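Local coordinates for protein DNMT2 (Spodoptera frugiperda, PDB 4H0N) that probably methylates cytosine 38 in the anticodon loop of tRNA(Asp), using S-adenosyl-L-methionine, and probably also has DNA (cytosine-5)-methyltransferase activity, at residues K235-Y240 / G245-D250; F220-K225 / E254-C259; S197-D202 / K281-T286. The protein carries 3 engineered substitutions. All coordinates share one frame; numbering follows the deposited sequence.

Contact 1 (K235-Y240 / G245-D250); sequences KAYTHY and GSIFTD
Tyr237 OH is gripped from two directions. It donates a hydrogen bond of 2.6 Å to Ser246 O and accepts another from the backbone N of Phe285. The donor lies nearly along the C=O axis of Ser246, at a C=O...donor angle of 171°. The carbonyl oxygen sits at the edge of the Tyr237 ring, near its plane. CG is anti to the backbone N (chi1 -172°), and this carries the phenol across to the other segment. On the way Tyr237 CD1 passes 3.8 Å from Gly245 CA. Gly245 has a backbone shape that a residue with a side chain would hardly adopt. Segment 245-250 includes the short strand 247-248, which pairs in parallel with strand 222-223 in the small lobe of this cytosine-5 methyltransferase. In that strand, Ile247 CD1 comes within 4.0 Å of Tyr237 OH. One ring face of Tyr237 takes Thr238 CG2, offset toward the rim. Phe233, Tyr284 and Tyr312 meet the ring edge-to-face. A phenylalanine here would probably leave both Ser246 O and Phe285 N without this partner in a buried place. Ser246 OG turns elsewhere, to Asp221 OD1 and Cys231 N.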
loop_
_atom_site.group_PDB
_atom_site.type_symbol
_atom_site.label_atom_id
_atom_site.label_comp_id
_atom_site.label_asym_id
_atom_site.label_seq_id
_atom_site.Cartn_x
_atom_site.Cartn_y
_atom_site.Cartn_z
ATOM N N LYS A 235 -1.375 -4.395 -8.452
ATOM C CA LYS A 235 -2.196 -3.697 -9.433
ATOM C C LYS A 235 -2.640 -4.646 -10.540
ATOM O O LYS A 235 -3.589 -4.363 -11.272
ATOM C CB LYS A 235 -1.443 -2.505 -10.028
ATOM C CG LYS A 235 0.058 -2.705 -10.139
ATOM C CD LYS A 235 0.586 -2.124 -11.439
ATOM C CE LYS A 235 1.994 -1.573 -11.283
ATOM N NZ LYS A 235 2.010 -0.088 -11.401
ATOM N N ALA A 236 -1.953 -5.779 -10.650
ATOM C CA ALA A 236 -2.237 -6.743 -11.706
ATOM C C ALA A 236 -3.231 -7.811 -11.261
ATOM O O ALA A 236 -3.438 -8.802 -11.962
ATOM C CB ALA A 236 -0.946 -7.386 -12.195
ATOM N N TYR A 237 -3.837 -7.611 -10.094
ATOM C CA TYR A 237 -4.847 -8.536 -9.591
ATOM C C TYR A 237 -6.025 -8.557 -10.559
ATOM O O TYR A 237 -6.548 -7.507 -10.922
ATOM C CB TYR A 237 -5.289 -8.122 -8.184
ATOM C CG TYR A 237 -6.209 -9.098 -7.460
ATOM C CD1 TYR A 237 -5.828 -10.413 -7.235
ATOM C CD2 TYR A 237 -7.444 -8.685 -6.974
ATOM C CE1 TYR A 237 -6.657 -11.292 -6.568
ATOM C CE2 TYR A 237 -8.279 -9.556 -6.306
ATOM C CZ TYR A 237 -7.883 -10.858 -6.101
ATOM O OH TYR A 237 -8.715 -11.731 -5.426
ATOM N N THR A 238 -6.421 -9.762 -10.970
ATOM C CA THR A 238 -7.453 -10.022 -11.993
ATOM C C THR A 238 -7.005 -9.776 -13.442
ATOM O O THR A 238 -7.792 -9.964 -14.363
ATOM C CB THR A 238 -8.823 -9.308 -11.739
ATOM O OG1 THR A 238 -8.774 -7.967 -12.239
ATOM C CG2 THR A 238 -9.199 -9.305 -10.254
ATOM N N HIS A 239 -5.755 -9.357 -13.635
ATOM C CA HIS A 239 -5.167 -9.242 -14.971
ATOM C C HIS A 239 -4.518 -10.568 -15.322
ATOM O O HIS A 239 -4.604 -11.052 -16.456
ATOM C CB HIS A 239 -4.049 -8.199 -14.998
ATOM C CG HIS A 239 -4.509 -6.777 -14.944
ATOM N ND1 HIS A 239 -3.667 -5.724 -15.233
ATOM C CD2 HIS A 239 -5.702 -6.226 -14.620
ATOM C CE1 HIS A 239 -4.323 -4.586 -15.098
ATOM N NE2 HIS A 239 -5.560 -4.862 -14.726
ATOM N N TYR A 240 -3.814 -11.113 -14.334
ATOM C CA TYR A 240 -3.093 -12.367 -14.462
ATOM C C TYR A 240 -3.413 -13.177 -13.228
ATOM O O TYR A 240 -3.935 -12.649 -12.247
ATOM C CB TYR A 240 -1.593 -12.119 -14.558
ATOM C CG TYR A 240 -1.246 -11.088 -15.599
ATOM C CD1 TYR A 240 -1.282 -11.402 -16.951
ATOM C CD2 TYR A 240 -0.895 -9.795 -15.232
ATOM C CE1 TYR A 240 -0.971 -10.455 -17.914
ATOM C CE2 TYR A 240 -0.582 -8.840 -16.186
ATOM C CZ TYR A 240 -0.620 -9.175 -17.526
ATOM O OH TYR A 240 -0.309 -8.230 -18.481
ATOM N N GLY A 245 -2.351 -11.805 -6.080
ATOM C CA GLY A 245 -3.200 -11.796 -4.907
ATOM C C GLY A 245 -3.894 -13.126 -4.708
ATOM O O GLY A 245 -3.831 -14.000 -5.572
ATOM N N SER A 246 -4.559 -13.279 -3.568
ATOM C CA SER A 246 -5.255 -14.520 -3.262
ATOM C C SER A 246 -6.619 -14.624 -3.929
ATOM O O SER A 246 -7.227 -13.624 -4.320
ATOM C CB SER A 246 -5.411 -14.698 -1.750
ATOM O OG SER A 246 -4.197 -15.124 -1.158
ATOM N N ILE A 247 -7.084 -15.861 -4.043
ATOM C CA ILE A 247 -8.400 -16.182 -4.580
ATOM C C ILE A 247 -9.256 -16.744 -3.442
ATOM O O ILE A 247 -8.732 -17.389 -2.532
ATOM C CB ILE A 247 -8.265 -17.192 -5.741
ATOM C CG1 ILE A 247 -7.651 -16.493 -6.949
ATOM C CG2 ILE A 247 -9.597 -17.783 -6.127
ATOM C CD1 ILE A 247 -8.349 -15.209 -7.307
ATOM N N PHE A 248 -10.558 -16.477 -3.472
ATOM C CA PHE A 248 -11.443 -16.911 -2.399
ATOM C C PHE A 248 -12.532 -17.867 -2.877
ATOM O O PHE A 248 -13.000 -17.774 -4.014
ATOM C CB PHE A 248 -12.088 -15.697 -1.727
ATOM C CG PHE A 248 -13.142 -16.057 -0.727
ATOM C CD1 PHE A 248 -12.788 -16.470 0.544
ATOM C CD2 PHE A 248 -14.486 -16.000 -1.060
ATOM C CE1 PHE A 248 -13.753 -16.819 1.470
ATOM C CE2 PHE A 248 -15.455 -16.341 -0.141
ATOM C CZ PHE A 248 -15.090 -16.750 1.128
ATOM N N THR A 249 -12.934 -18.775 -1.992
ATOM C CA THR A 249 -14.094 -19.628 -2.218
ATOM C C THR A 249 -14.840 -19.841 -0.909
ATOM O O THR A 249 -14.274 -19.670 0.169
ATOM C CB THR A 249 -13.707 -20.996 -2.796
ATOM O OG1 THR A 249 -14.890 -21.667 -3.238
ATOM C CG2 THR A 249 -13.020 -21.847 -1.754
ATOM N N ASP A 250 -16.114 -20.206 -1.005
ATOM C CA ASP A 250 -16.925 -20.460 0.180
ATOM C C ASP A 250 -16.893 -21.940 0.510
ATOM O O ASP A 250 -17.348 -22.362 1.574
ATOM C CB ASP A 250 -18.366 -20.010 -0.051
ATOM C CG ASP A 250 -18.462 -18.554 -0.452
ATOM O OD1 ASP A 250 -18.752 -17.713 0.426
ATOM O OD2 ASP A 250 -18.239 -18.251 -1.645
#

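Contact 2 (F220-K225 / E254-C259); sequences FDICYK and EVVQKC
Val256 meets Tyr224 and Ile222 through its two methyl branches. The contact packs helix 253-262 against the chain around strand 222-223. That strand belongs to a two-stranded parallel sheet in the small lobe, the target-recognition region of cytosine-5 methyltransferases. The helix follows the partner strand 247-248 in the chain.

From the helix, Val256 points toward the other segment. Its CB already touches, lying 3.7 Å from Tyr224 OH. The next atoms divide the work. With chi1 at 173°, CG1 stands opposite the backbone N, beside the carbonyl carbon. It lies 3.7 Å from Tyr224 OH and reaches a looser contact of 4.4 Å with Ile222 CD1. CG2, the other branch, meets the Tyr224 ring at its edge, near the ring plane, 3.6 Å from CE1. It is also 4.1 Å from Tyr224 CZ.

The phenol and the valine come from opposite directions. The valine sits beside the hydroxyl end of the ring and does not lie over a face. The contact across the two segments is apolar packing. Ile222 has a second neighbour in Leu282, and Tyr224 also touches Thr249 and Arg253. Val256 is buried, while its two partners are partly exposed. At the end of the phenol, Val256 CG2 stands 3.8 Å from Tyr224 OH.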
loop_
_atom_site.group_PDB
_atom_site.type_symbol
_atom_site.label_atom_id
_atom_site.label_comp_id
_atom_site.label_asym_id
_atom_site.label_seq_id
_atom_site.Cartn_x
_atom_site.Cartn_y
_atom_site.Cartn_z
ATOM N N PHE A 220 -2.687 -20.682 -8.214
ATOM C CA PHE A 220 -3.561 -19.856 -7.401
ATOM C C PHE A 220 -3.263 -20.107 -5.937
ATOM O O PHE A 220 -2.954 -21.231 -5.549
ATOM C CB PHE A 220 -5.022 -20.207 -7.674
ATOM C CG PHE A 220 -5.597 -19.526 -8.879
ATOM C CD1 PHE A 220 -5.216 -18.238 -9.212
ATOM C CD2 PHE A 220 -6.529 -20.170 -9.674
ATOM C CE1 PHE A 220 -5.752 -17.606 -10.322
ATOM C CE2 PHE A 220 -7.066 -19.546 -10.789
ATOM C CZ PHE A 220 -6.674 -18.263 -11.115
ATOM N N ASP A 221 -3.340 -19.056 -5.127
ATOM C CA ASP A 221 -3.398 -19.226 -3.682
ATOM C C ASP A 221 -4.830 -19.011 -3.236
ATOM O O ASP A 221 -5.382 -17.928 -3.412
ATOM C CB ASP A 221 -2.497 -18.241 -2.943
ATOM C CG ASP A 221 -2.629 -18.370 -1.431
ATOM O OD1 ASP A 221 -2.866 -17.345 -0.757
ATOM O OD2 ASP A 221 -2.508 -19.504 -0.917
ATOM N N ILE A 222 -5.430 -20.039 -2.654
ATOM C CA ILE A 222 -6.829 -19.960 -2.281
ATOM C C ILE A 222 -7.020 -19.601 -0.814
ATOM O O ILE A 222 -6.269 -20.053 0.052
ATOM C CB ILE A 222 -7.563 -21.276 -2.582
ATOM C CG1 ILE A 222 -7.032 -21.890 -3.881
ATOM C CG2 ILE A 222 -9.072 -21.046 -2.626
ATOM C CD1 ILE A 222 -8.054 -22.009 -4.980
ATOM N N CYS A 223 -8.029 -18.780 -0.547
ATOM C CA CYS A 223 -8.427 -18.466 0.819
ATOM C C CYS A 223 -9.858 -18.885 1.125
ATOM O O CYS A 223 -10.703 -18.975 0.231
ATOM C CB CYS A 223 -8.252 -16.979 1.096
ATOM S SG CYS A 223 -6.535 -16.504 1.195
ATOM N N TYR A 224 -10.113 -19.137 2.403
ATOM C CA TYR A 224 -11.438 -19.502 2.879
ATOM C C TYR A 224 -11.768 -18.597 4.060
ATOM O O TYR A 224 -10.924 -17.812 4.492
ATOM C CB TYR A 224 -11.463 -20.978 3.276
ATOM C CG TYR A 224 -10.668 -21.843 2.324
ATOM C CD1 TYR A 224 -11.276 -22.466 1.242
ATOM C CD2 TYR A 224 -9.300 -22.012 2.495
ATOM C CE1 TYR A 224 -10.545 -23.242 0.365
ATOM C CE2 TYR A 224 -8.561 -22.779 1.622
ATOM C CZ TYR A 224 -9.187 -23.392 0.562
ATOM O OH TYR A 224 -8.433 -24.155 -0.295
ATOM N N LYS A 225 -12.989 -18.689 4.575
ATOM C CA LYS A 225 -13.409 -17.826 5.678
ATOM C C LYS A 225 -12.576 -18.028 6.947
ATOM O O LYS A 225 -12.463 -17.116 7.769
ATOM C CB LYS A 225 -14.892 -18.030 5.977
ATOM C CG LYS A 225 -15.243 -19.452 6.365
ATOM C CD LYS A 225 -16.748 -19.661 6.354
ATOM C CE LYS A 225 -17.099 -21.124 6.117
ATOM N NZ LYS A 225 -18.561 -21.375 6.257
ATOM N N GLU A 254 -11.247 -29.034 1.855
ATOM C CA GLU A 254 -11.201 -30.444 1.499
ATOM C C GLU A 254 -11.791 -30.661 0.109
ATOM O O GLU A 254 -11.280 -31.457 -0.679
ATOM C CB GLU A 254 -11.952 -31.274 2.534
ATOM C CG GLU A 254 -11.522 -32.724 2.574
ATOM C CD GLU A 254 -11.874 -33.396 3.888
ATOM O OE1 GLU A 254 -11.409 -34.535 4.117
ATOM O OE2 GLU A 254 -12.611 -32.782 4.692
ATOM N N VAL A 255 -12.864 -29.938 -0.189
ATOM C CA VAL A 255 -13.479 -30.000 -1.506
ATOM C C VAL A 255 -12.519 -29.473 -2.574
ATOM O O VAL A 255 -12.398 -30.049 -3.658
ATOM C CB VAL A 255 -14.807 -29.215 -1.538
ATOM C CG1 VAL A 255 -15.354 -29.130 -2.953
ATOM C CG2 VAL A 255 -15.824 -29.863 -0.604
ATOM N N VAL A 256 -11.827 -28.385 -2.251
ATOM C CA VAL A 256 -10.843 -27.787 -3.153
ATOM C C VAL A 256 -9.737 -28.784 -3.520
ATOM O O VAL A 256 -9.282 -28.830 -4.666
ATOM C CB VAL A 256 -10.225 -26.492 -2.544
ATOM C CG1 VAL A 256 -9.076 -25.960 -3.403
ATOM C CG2 VAL A 256 -11.294 -25.420 -2.365
ATOM N N GLN A 257 -9.328 -29.596 -2.552
ATOM C CA GLN A 257 -8.274 -30.583 -2.765
ATOM C C GLN A 257 -8.697 -31.743 -3.668
ATOM O O GLN A 257 -7.903 -32.226 -4.477
ATOM C CB GLN A 257 -7.788 -31.121 -1.425
ATOM C CG GLN A 257 -7.067 -30.093 -0.587
ATOM C CD GLN A 257 -5.591 -30.022 -0.913
ATOM O OE1 GLN A 257 -5.161 -30.417 -1.999
ATOM N NE2 GLN A 257 -4.801 -29.530 0.035
ATOM N N LYS A 258 -9.939 -32.191 -3.519
ATOM C CA LYS A 258 -10.459 -33.281 -4.338
ATOM C C LYS A 258 -10.480 -32.861 -5.803
ATOM O O LYS A 258 -10.119 -33.638 -6.689
ATOM C CB LYS A 258 -11.865 -33.671 -3.880
ATOM C CG LYS A 258 -12.343 -35.019 -4.402
ATOM C CD LYS A 258 -13.709 -35.381 -3.817
ATOM C CE LYS A 258 -13.928 -36.889 -3.785
ATOM N NZ LYS A 258 -15.307 -37.245 -3.340
ATOM N N CYS A 259 -10.897 -31.622 -6.046
ATOM C CA CYS A 259 -10.953 -31.083 -7.394
ATOM C C CYS A 259 -9.560 -31.035 -7.999
ATOM O O CYS A 259 -9.354 -31.463 -9.135
ATOM C CB CYS A 259 -11.559 -29.684 -7.387
ATOM S SG CYS A 259 -11.497 -28.839 -8.985
#

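Contact 3 (S197-D202 / K281-T286); sequences SIIEED and KLRYFT
Ile199 and Arg283 cross obliquely, with Ile199 CG1 at the edge of the guanidinium group, near its plane. The closest atoms are Ile199 CG1 and Arg283 NH2, 4.1 Å apart. Segment 281-286 holds what is probably the start of motif IX of the cytosine-5 methyltransferase family, from Arg283 on, which leads from the small lobe into helix 287-293. Segment 197-202 is a loop that packs against it.

Arg283 sets the geometry. Its CG stands between the backbone N and the carbonyl carbon (chi1 73°), and the chain is extended from CG to NE. NH1 then folds back on its own segment and donates to Tyr284 O at 2.9 Å. The N-H...O angle is 157°, and the donor is tilted 27° from the carbonyl plane. NH1 also forms a salt bridge with Glu289 OE1. These two bonds help to hold the guanidinium group in place. In the guanidinium plane, Phe285 CA also sits at its edge. Glu200 O is a looser neighbour, 4.3 Å from Arg283 NH2.

The second pair is Glu200 and Thr286, again oblique to each other. The Glu200 chain bends at chi2, and its carboxylate approaches the threonine hydroxyl without bonding to it. Thr286 is the N-cap of helix 287-293, and its side chain caps a backbone N of that helix. Thr286 N in turn bonds Glu289 OE1, as in a capping box. Glu289 thus serves both the cap and the arginine. Across the contact, Glu200 OE2 remains 4.1 Å from Thr286 OG1.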
loop_
_atom_site.group_PDB
_atom_site.type_symbol
_atom_site.label_atom_id
_atom_site.label_comp_id
_atom_site.label_asym_id
_atom_site.label_seq_id
_atom_site.Cartn_x
_atom_site.Cartn_y
_atom_site.Cartn_z
ATOM N N SER A 197 -14.994 -11.625 9.281
ATOM C CA SER A 197 -15.432 -10.268 9.599
ATOM C C SER A 197 -15.564 -9.446 8.328
ATOM O O SER A 197 -16.444 -8.591 8.210
ATOM C CB SER A 197 -14.449 -9.589 10.558
ATOM O OG SER A 197 -13.292 -10.383 10.756
ATOM N N ILE A 198 -14.690 -9.734 7.374
ATOM C CA ILE A 198 -14.649 -8.998 6.125
ATOM C C ILE A 198 -14.952 -9.901 4.922
ATOM O O ILE A 198 -14.061 -10.265 4.152
ATOM C CB ILE A 198 -13.311 -8.237 5.989
ATOM C CG1 ILE A 198 -12.121 -9.182 6.166
ATOM C CG2 ILE A 198 -13.224 -7.171 7.071
ATOM C CD1 ILE A 198 -10.781 -8.474 6.265
ATOM N N ILE A 199 -16.226 -10.263 4.789
ATOM C CA ILE A 199 -16.730 -11.025 3.650
ATOM C C ILE A 199 -18.245 -10.855 3.606
ATOM O O ILE A 199 -18.912 -10.889 4.645
ATOM C CB ILE A 199 -16.325 -12.525 3.719
ATOM C CG1 ILE A 199 -15.146 -12.804 2.785
ATOM C CG2 ILE A 199 -17.484 -13.438 3.334
ATOM C CD1 ILE A 199 -14.298 -13.970 3.218
ATOM N N GLU A 200 -18.778 -10.650 2.406
ATOM C CA GLU A 200 -20.201 -10.396 2.215
ATOM C C GLU A 200 -20.874 -11.636 1.631
ATOM O O GLU A 200 -20.227 -12.420 0.938
ATOM C CB GLU A 200 -20.365 -9.202 1.283
ATOM C CG GLU A 200 -19.055 -8.833 0.601
ATOM C CD GLU A 200 -18.837 -7.338 0.488
ATOM O OE1 GLU A 200 -18.136 -6.766 1.353
ATOM O OE2 GLU A 200 -19.355 -6.738 -0.477
ATOM N N GLU A 201 -22.159 -11.833 1.921
ATOM C CA GLU A 201 -22.859 -13.007 1.403
ATOM C C GLU A 201 -23.380 -12.772 -0.016
ATOM O O GLU A 201 -23.177 -13.603 -0.902
ATOM C CB GLU A 201 -23.970 -13.477 2.363
ATOM C CG GLU A 201 -25.232 -12.614 2.414
ATOM C CD GLU A 201 -26.313 -13.096 1.454
ATOM O OE1 GLU A 201 -26.038 -14.012 0.648
ATOM O OE2 GLU A 201 -27.442 -12.561 1.506
ATOM N N ASP A 202 -24.022 -11.631 -0.240
ATOM C CA ASP A 202 -24.602 -11.336 -1.543
ATOM C C ASP A 202 -23.546 -10.795 -2.498
ATOM O O ASP A 202 -23.614 -9.640 -2.919
ATOM C CB ASP A 202 -25.761 -10.342 -1.410
ATOM C CG ASP A 202 -27.069 -10.889 -1.961
ATOM O OD1 ASP A 202 -27.796 -11.571 -1.207
ATOM O OD2 ASP A 202 -27.370 -10.637 -3.148
ATOM N N LYS A 281 -16.596 -22.477 -7.630
ATOM C CA LYS A 281 -17.028 -21.089 -7.452
ATOM C C LYS A 281 -15.930 -20.121 -6.944
ATOM O O LYS A 281 -16.212 -19.181 -6.193
ATOM C CB LYS A 281 -18.338 -20.994 -6.634
ATOM C CG LYS A 281 -18.179 -21.050 -5.098
ATOM C CD LYS A 281 -19.529 -20.991 -4.369
ATOM C CE LYS A 281 -19.701 -22.102 -3.442
ATOM N NZ LYS A 281 -21.162 -22.292 -3.112
ATOM N N LEU A 282 -14.689 -20.344 -7.373
ATOM C CA LEU A 282 -13.601 -19.434 -7.035
ATOM C C LEU A 282 -13.924 -18.040 -7.542
ATOM O O LEU A 282 -14.370 -17.875 -8.671
ATOM C CB LEU A 282 -12.289 -19.903 -7.651
ATOM C CG LEU A 282 -11.793 -21.257 -7.158
ATOM C CD1 LEU A 282 -10.578 -21.702 -7.949
ATOM C CD2 LEU A 282 -11.472 -21.173 -5.683
ATOM N N ARG A 283 -13.708 -17.037 -6.701
ATOM C CA ARG A 283 -13.978 -15.658 -7.081
ATOM C C ARG A 283 -12.899 -14.750 -6.533
ATOM O O ARG A 283 -12.190 -15.111 -5.597
ATOM C CB ARG A 283 -15.327 -15.204 -6.531
ATOM C CG ARG A 283 -15.328 -14.971 -5.029
ATOM C CD ARG A 283 -16.350 -13.911 -4.667
ATOM N NE ARG A 283 -16.698 -13.920 -3.249
ATOM C CZ ARG A 283 -16.135 -13.138 -2.337
ATOM N NH1 ARG A 283 -15.183 -12.281 -2.689
ATOM N NH2 ARG A 283 -16.523 -13.215 -1.072
ATOM N N TYR A 284 -12.779 -13.564 -7.114
ATOM C CA TYR A 284 -11.870 -12.559 -6.589
ATOM C C TYR A 284 -12.455 -11.893 -5.344
ATOM O O TYR A 284 -13.661 -11.964 -5.098
ATOM C CB TYR A 284 -11.586 -11.504 -7.650
ATOM C CG TYR A 284 -10.928 -12.049 -8.894
ATOM C CD1 TYR A 284 -9.606 -12.475 -8.876
ATOM C CD2 TYR A 284 -11.623 -12.126 -10.095
ATOM C CE1 TYR A 284 -8.995 -12.970 -10.014
ATOM C CE2 TYR A 284 -11.023 -12.621 -11.241
ATOM C CZ TYR A 284 -9.711 -13.042 -11.194
ATOM O OH TYR A 284 -9.115 -13.529 -12.335
ATOM N N PHE A 285 -11.597 -11.259 -4.550
ATOM C CA PHE A 285 -12.085 -10.384 -3.496
ATOM C C PHE A 285 -12.645 -9.130 -4.161
ATOM O O PHE A 285 -12.102 -8.661 -5.163
ATOM C CB PHE A 285 -10.966 -10.020 -2.515
ATOM C CG PHE A 285 -10.518 -11.165 -1.638
ATOM C CD1 PHE A 285 -11.286 -11.571 -0.553
ATOM C CD2 PHE A 285 -9.326 -11.829 -1.890
ATOM C CE1 PHE A 285 -10.877 -12.624 0.256
ATOM C CE2 PHE A 285 -8.910 -12.882 -1.085
ATOM C CZ PHE A 285 -9.684 -13.280 -0.012
ATOM N N THR A 286 -13.739 -8.602 -3.625
ATOM C CA THR A 286 -14.312 -7.365 -4.143
ATOM C C THR A 286 -13.460 -6.196 -3.665
ATOM O O THR A 286 -12.784 -6.314 -2.641
ATOM C CB THR A 286 -15.742 -7.148 -3.633
ATOM O OG1 THR A 286 -15.690 -6.656 -2.289
ATOM C CG2 THR A 286 -16.536 -8.442 -3.685
#

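The three contacts cluster in one part of the chain, the small lobe, with contact 1 about 11 Å from contact 3 and both about 14 Å from contact 2, centre to centre. Contacts 1 and 2 share the two-stranded sheet: Ile247 N lies 2.8 Å from Asp221 O, a probable hydrogen bond. Contact 3 joins contact 1 through a probable hydrogen bond of 2.9 Å between Phe248 O and Arg283 N. Ile222 CD1 and Leu282 CD2, 3.6 Å apart, tie contacts 2 and 3. Contact 1 comes nearest the cofactor pocket: the Tyr237 side chain is about 10 Å from that of Asn317, which probably binds S-adenosyl-L-homocysteine. Contacts 2 and 3 lie away from the active site and the cofactor pocket.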